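Local coordinates for halogenase PltM (Pseudomonas fluorescens, PDB 6BZN), which halogenates phenolic substrates as a flavin-dependent enzyme, with chlorinase, brominase and iodinase activity, at residues A[209-214]-A[395-400]; A[347-352]-A[401-406]. All coordinates share one frame; numbering follows the deposited sequence. Where two conformers were deposited one is given.

Interactions 1 and 2 lie next to each other, their centres about 9 Å apart. Both use helix 383-406: interaction 1 takes 395-400 and interaction 2 takes 401-406, the turns that follow directly. The loop partners come earlier in the chain. Segment 209-214 comes just before strand 215-223. Segment 347-352 leads into helix 352-374. The two contacts therefore cross along the sequence. Where they meet, Val400 CG1 packs on Asp347 CB at 3.5 Å. The last turns of this helix thus hold together the start of a strand of the mixed sheet and the loop that carries Ser351, part of the FAD site. No FAD is bound in this model.

Interaction 1 (A[209-214]-A[395-400]); sequences EGLATD and TNDQLV
Asp397 reaches from helix 383-406 to the backbone of Ala212 and Thr213, in the loop before strand 215-223. From CB the side chain runs outward with CG anti to the backbone N (chi1 -170°), which carries the carboxylate off the helix. Asp397 CG lies 3.8 Å from Leu211 CD2. The two oxygens then divide the work. Asp397 OD2 accepts a nearly straight hydrogen bond from Ala212 N at 2.9 Å, with an N-H...O angle of 168°, through its syn lone pair. The same oxygen touches Leu211 CA and CD2, so carbon packs beside the carboxylate. OD1 has two donors. Thr213 N gives a more bent bond of 3.0 Å to the syn lone pair of Asp397 OD1. Thr213 OG1 gives the other bond, 2.8 Å to Asp397 OD1, on the anti side and 25° out of the carboxylate plane. Three donors on two oxygens fix the rotation of the carboxylate and probably favour its charged form.

One turn further along the helix, Val400 adds an apolar contact. Val400 CG1 meets Thr213 CG2 at 3.8 Å, and the two side chains cross at about a right angle. Thr213 therefore uses its hydroxyl on Asp397 and its methyl on Val400. Thr213 O is bound by Arg323, which ties the loop to a further part of the chain. Leu211 lies near Tyr326, part of the FAD site. This is a helix-borne aspartate gripping consecutive backbone N-H groups of a loop, joining helix 383-406 to the loop that leads into strand 215-223 of the mixed sheet.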
loop_
_atom_site.group_PDB
_atom_site.type_symbol
_atom_site.label_atom_id
_atom_site.label_comp_id
_atom_site.label_asym_id
_atom_site.label_seq_id
_atom_site.Cartn_x
_atom_site.Cartn_y
_atom_site.Cartn_z
ATOM N N GLU A 209 -12.819 -13.908 8.762
ATOM C CA GLU A 209 -13.716 -14.809 8.037
ATOM C C GLU A 209 -13.741 -14.396 6.582
ATOM O O GLU A 209 -13.815 -13.208 6.279
ATOM C CB GLU A 209 -15.144 -14.745 8.607
ATOM C CG GLU A 209 -16.112 -15.814 8.084
ATOM C CD GLU A 209 -16.692 -15.562 6.684
ATOM O OE1 GLU A 209 -17.019 -16.568 6.007
ATOM O OE2 GLU A 209 -16.839 -14.392 6.238
ATOM N N GLY A 210 -13.681 -15.373 5.688
ATOM C CA GLY A 210 -13.816 -15.125 4.261
ATOM C C GLY A 210 -12.563 -14.654 3.529
ATOM O O GLY A 210 -12.620 -14.447 2.315
ATOM N N LEU A 211 -11.438 -14.484 4.226
ATOM C CA LEU A 211 -10.204 -14.023 3.573
ATOM C C LEU A 211 -9.479 -15.183 2.919
ATOM O O LEU A 211 -9.263 -16.225 3.554
ATOM C CB LEU A 211 -9.259 -13.322 4.560
ATOM C CG LEU A 211 -9.750 -11.957 5.020
ATOM C CD1 LEU A 211 -8.850 -11.415 6.111
ATOM C CD2 LEU A 211 -9.839 -10.968 3.857
ATOM N N ALA A 212 -9.109 -14.993 1.654
ATOM C CA ALA A 212 -8.296 -15.961 0.912
ATOM C C ALA A 212 -6.813 -15.927 1.276
ATOM O O ALA A 212 -6.128 -16.923 1.095
ATOM C CB ALA A 212 -8.461 -15.765 -0.594
ATOM N N THR A 213 -6.317 -14.781 1.758
ATOM C CA THR A 213 -4.919 -14.621 2.094
ATOM C C THR A 213 -4.715 -14.853 3.597
ATOM O O THR A 213 -5.394 -14.232 4.419
ATOM C CB THR A 213 -4.423 -13.216 1.710
ATOM O OG1 THR A 213 -4.802 -12.928 0.358
ATOM C CG2 THR A 213 -2.929 -13.121 1.818
ATOM N N ASP A 214 -3.770 -15.731 3.925
ATOM C CA ASP A 214 -3.385 -16.061 5.297
ATOM C C ASP A 214 -1.863 -16.070 5.331
ATOM O O ASP A 214 -1.230 -17.074 4.983
ATOM C CB ASP A 214 -3.988 -17.421 5.663
ATOM C CG ASP A 214 -3.736 -17.839 7.113
ATOM O OD1 ASP A 214 -3.039 -17.150 7.889
ATOM O OD2 ASP A 214 -4.273 -18.913 7.470
ATOM N N THR A 395 -10.753 -6.715 -3.317
ATOM C CA THR A 395 -9.929 -6.800 -4.529
ATOM C C THR A 395 -8.488 -7.131 -4.184
ATOM O O THR A 395 -7.876 -7.973 -4.820
ATOM C CB THR A 395 -9.992 -5.499 -5.341
ATOM O OG1 THR A 395 -11.326 -5.328 -5.816
ATOM C CG2 THR A 395 -9.038 -5.540 -6.556
ATOM N N ASN A 396 -7.965 -6.468 -3.160
ATOM C CA ASN A 396 -6.602 -6.679 -2.692
ATOM C C ASN A 396 -6.410 -8.154 -2.268
ATOM O O ASN A 396 -5.395 -8.774 -2.592
ATOM C CB ASN A 396 -6.341 -5.685 -1.541
ATOM C CG ASN A 396 -4.875 -5.517 -1.153
ATOM O OD1 ASN A 396 -3.948 -6.181 -1.656
ATOM N ND2 ASN A 396 -4.660 -4.582 -0.238
ATOM N N ASP A 397 -7.424 -8.718 -1.599
ATOM C CA ASP A 397 -7.395 -10.129 -1.165
ATOM C C ASP A 397 -7.325 -11.094 -2.359
ATOM O O ASP A 397 -6.551 -12.055 -2.322
ATOM C CB ASP A 397 -8.623 -10.439 -0.323
ATOM C CG ASP A 397 -8.552 -11.798 0.370
ATOM O OD1 ASP A 397 -7.464 -12.228 0.813
ATOM O OD2 ASP A 397 -9.627 -12.423 0.518
ATOM N N GLN A 398 -8.121 -10.850 -3.404
ATOM C CA GLN A 398 -8.060 -11.695 -4.608
ATOM C C GLN A 398 -6.723 -11.520 -5.319
ATOM O O GLN A 398 -6.050 -12.511 -5.637
ATOM C CB GLN A 398 -9.226 -11.424 -5.564
ATOM C CG GLN A 398 -10.556 -12.050 -5.143
ATOM C CD GLN A 398 -10.541 -13.578 -5.155
ATOM O OE1 GLN A 398 -10.237 -14.207 -6.175
ATOM N NE2 GLN A 398 -10.860 -14.186 -4.013
ATOM N N LEU A 399 -6.306 -10.269 -5.514
ATOM C CA LEU A 399 -5.022 -10.016 -6.167
ATOM C C LEU A 399 -3.877 -10.767 -5.495
ATOM O O LEU A 399 -3.094 -11.451 -6.169
ATOM C CB LEU A 399 -4.717 -8.521 -6.202
ATOM C CG LEU A 399 -3.314 -8.099 -6.651
ATOM C CD1 LEU A 399 -3.090 -8.440 -8.121
ATOM C CD2 LEU A 399 -3.078 -6.627 -6.387
ATOM N N VAL A 400 -3.807 -10.667 -4.174
ATOM C CA VAL A 400 -2.673 -11.175 -3.435
ATOM C C VAL A 400 -2.755 -12.693 -3.306
ATOM O O VAL A 400 -1.765 -13.369 -3.541
ATOM C CB VAL A 400 -2.521 -10.489 -2.055
ATOM C CG1 VAL A 400 -1.525 -11.235 -1.179
ATOM C CG2 VAL A 400 -2.077 -9.048 -2.240
#

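Interaction 2 (A[347-352]-A[401-406]); sequences DPLFSR and SCSYEA
An Asx turn and a type II beta turn shape the loop leading into helix 352-374, and Asp347, Leu349 and Phe350 of this loop meet Ser403 and Tyr404 near the end of helix 383-406. The beta turn runs from Pro348 to Ser351, closed by a backbone bond from Ser351 N to Pro348 O. In the Asx turn, Asp347 OD1 accepts from Leu349 N at 2.9 Å through its anti lone pair. Asp347 CG stands anti to the backbone N (chi1 -161°), which turns the carboxylate toward the helix.

The other oxygen takes the polar link across the contact. Tyr404 OH donates to Asp347 OD2 at 2.7 Å, on the syn side and 27° out of the carboxylate plane. The two side chains come from opposite directions. The carboxylate meets the edge of the phenol ring, their planes 78° apart. Thr215 OG1 also bonds OD2, and Trp257 NE1 bonds OD1. Each oxygen is thus held twice, and the carboxylate is fixed in a buried place.

Carbon contacts fill in beside this link. Leu349 CD2 presses on Ser403 CB at 3.5 Å. Leu349 CD2 also approaches Tyr404 CE1 at 4.5 Å. The ring of Phe350 stacks on Trp420 of helix 410-441, which covers this side of the contact. The same loop holds Ser351, part of the FAD site. Ser403 OG is bonded to Leu399 O one turn back and to Trp416 NE1. This Ser403 oxygen lies in the plane of the Phe350 ring, at its edge, with Ser403 OG 3.3 Å from Phe350 CE2.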
loop_
_atom_site.group_PDB
_atom_site.type_symbol
_atom_site.label_atom_id
_atom_site.label_comp_id
_atom_site.label_asym_id
_atom_site.label_seq_id
_atom_site.Cartn_x
_atom_site.Cartn_y
_atom_site.Cartn_z
ATOM N N ASP A 347 -1.680 -7.651 2.501
ATOM C CA ASP A 347 -0.280 -8.057 2.401
ATOM C C ASP A 347 0.550 -6.888 1.888
ATOM O O ASP A 347 0.022 -6.019 1.216
ATOM C CB ASP A 347 -0.169 -9.257 1.436
ATOM C CG ASP A 347 1.124 -10.063 1.595
ATOM O OD1 ASP A 347 2.125 -9.671 0.956
ATOM O OD2 ASP A 347 1.132 -11.115 2.311
ATOM N N PRO A 348 1.851 -6.858 2.211
ATOM C CA PRO A 348 2.704 -5.855 1.572
ATOM C C PRO A 348 2.823 -5.992 0.049
ATOM O O PRO A 348 3.196 -5.015 -0.624
ATOM C CB PRO A 348 4.067 -6.073 2.224
ATOM C CG PRO A 348 3.992 -7.429 2.869
ATOM C CD PRO A 348 2.563 -7.576 3.283
ATOM N N LEU A 349 2.510 -7.171 -0.485
ATOM C CA LEU A 349 2.701 -7.464 -1.903
ATOM C C LEU A 349 1.895 -6.534 -2.791
ATOM O O LEU A 349 0.672 -6.485 -2.706
ATOM C CB LEU A 349 2.322 -8.910 -2.223
ATOM C CG LEU A 349 2.591 -9.331 -3.672
ATOM C CD1 LEU A 349 4.083 -9.404 -3.934
ATOM C CD2 LEU A 349 1.917 -10.649 -4.010
ATOM N N PHE A 350 2.603 -5.815 -3.652
ATOM C CA PHE A 350 2.046 -4.787 -4.553
ATOM C C PHE A 350 1.715 -3.466 -3.886
ATOM O O PHE A 350 1.232 -2.555 -4.563
ATOM C CB PHE A 350 0.833 -5.272 -5.368
ATOM C CG PHE A 350 1.133 -6.410 -6.287
ATOM C CD1 PHE A 350 2.074 -6.259 -7.293
ATOM C CD2 PHE A 350 0.471 -7.609 -6.173
ATOM C CE1 PHE A 350 2.368 -7.287 -8.167
ATOM C CE2 PHE A 350 0.755 -8.647 -7.044
ATOM C CZ PHE A 350 1.703 -8.487 -8.042
ATOM N N SER A 351 1.962 -3.347 -2.578
ATOM C CA SER A 351 1.866 -2.086 -1.876
ATOM C C SER A 351 0.511 -1.375 -2.095
ATOM O O SER A 351 0.436 -0.173 -2.319
ATOM C CB SER A 351 3.089 -1.217 -2.233
ATOM O OG SER A 351 3.330 -0.289 -1.204
ATOM N N ARG A 352 -0.572 -2.146 -2.006
ATOM C CA ARG A 352 -1.913 -1.606 -2.203
ATOM C C ARG A 352 -2.429 -0.805 -0.991
ATOM O O ARG A 352 -3.296 0.050 -1.154
ATOM C CB ARG A 352 -2.915 -2.721 -2.548
ATOM C CG ARG A 352 -2.548 -3.555 -3.776
ATOM C CD ARG A 352 -2.265 -2.730 -5.030
ATOM N NE ARG A 352 -3.430 -1.949 -5.444
ATOM C CZ ARG A 352 -3.516 -1.221 -6.556
ATOM N NH1 ARG A 352 -2.490 -1.144 -7.416
ATOM N NH2 ARG A 352 -4.646 -0.560 -6.806
ATOM N N SER A 401 -3.915 -13.228 -2.943
ATOM C CA SER A 401 -4.060 -14.678 -2.822
ATOM C C SER A 401 -3.725 -15.373 -4.146
ATOM O O SER A 401 -2.982 -16.355 -4.171
ATOM C CB SER A 401 -5.455 -15.078 -2.332
ATOM O OG SER A 401 -6.478 -14.665 -3.226
ATOM N N CYS A 402 -4.243 -14.851 -5.252
ATOM C CA CYS A 402 -3.927 -15.433 -6.570
ATOM C C CYS A 402 -2.434 -15.290 -6.917
ATOM O O CYS A 402 -1.863 -16.182 -7.543
ATOM C CB CYS A 402 -4.821 -14.833 -7.653
ATOM S SG CYS A 402 -6.566 -15.284 -7.434
ATOM N N SER A 403 -1.801 -14.193 -6.494
ATOM C CA SER A 403 -0.375 -14.008 -6.699
ATOM C C SER A 403 0.461 -15.044 -5.948
ATOM O O SER A 403 1.398 -15.601 -6.504
ATOM C CB SER A 403 0.058 -12.605 -6.277
ATOM O OG SER A 403 -0.553 -11.625 -7.088
ATOM N N TYR A 404 0.128 -15.285 -4.683
ATOM C CA TYR A 404 0.851 -16.287 -3.900
ATOM C C TYR A 404 0.767 -17.690 -4.560
ATOM O O TYR A 404 1.702 -18.463 -4.469
ATOM C CB TYR A 404 0.344 -16.346 -2.461
ATOM C CG TYR A 404 1.036 -15.419 -1.471
ATOM C CD1 TYR A 404 0.661 -14.089 -1.340
ATOM C CD2 TYR A 404 2.051 -15.888 -0.633
ATOM C CE1 TYR A 404 1.270 -13.259 -0.404
ATOM C CE2 TYR A 404 2.659 -15.059 0.297
ATOM C CZ TYR A 404 2.263 -13.741 0.416
ATOM O OH TYR A 404 2.865 -12.916 1.365
ATOM N N GLU A 405 -0.350 -18.007 -5.210
ATOM C CA GLU A 405 -0.455 -19.272 -5.951
ATOM C C GLU A 405 0.439 -19.235 -7.196
ATOM O O GLU A 405 1.101 -20.221 -7.518
ATOM C CB GLU A 405 -1.899 -19.553 -6.342
ATOM C CG GLU A 405 -2.121 -20.876 -7.068
ATOM C CD GLU A 405 -1.823 -22.109 -6.227
ATOM O OE1 GLU A 405 -1.834 -22.042 -4.975
ATOM O OE2 GLU A 405 -1.591 -23.170 -6.844
ATOM N N ALA A 406 0.463 -18.095 -7.881
ATOM C CA ALA A 406 1.333 -17.912 -9.037
ATOM C C ALA A 406 2.832 -17.965 -8.706
ATOM O O ALA A 406 3.639 -18.161 -9.619
ATOM C CB ALA A 406 1.010 -16.612 -9.750
#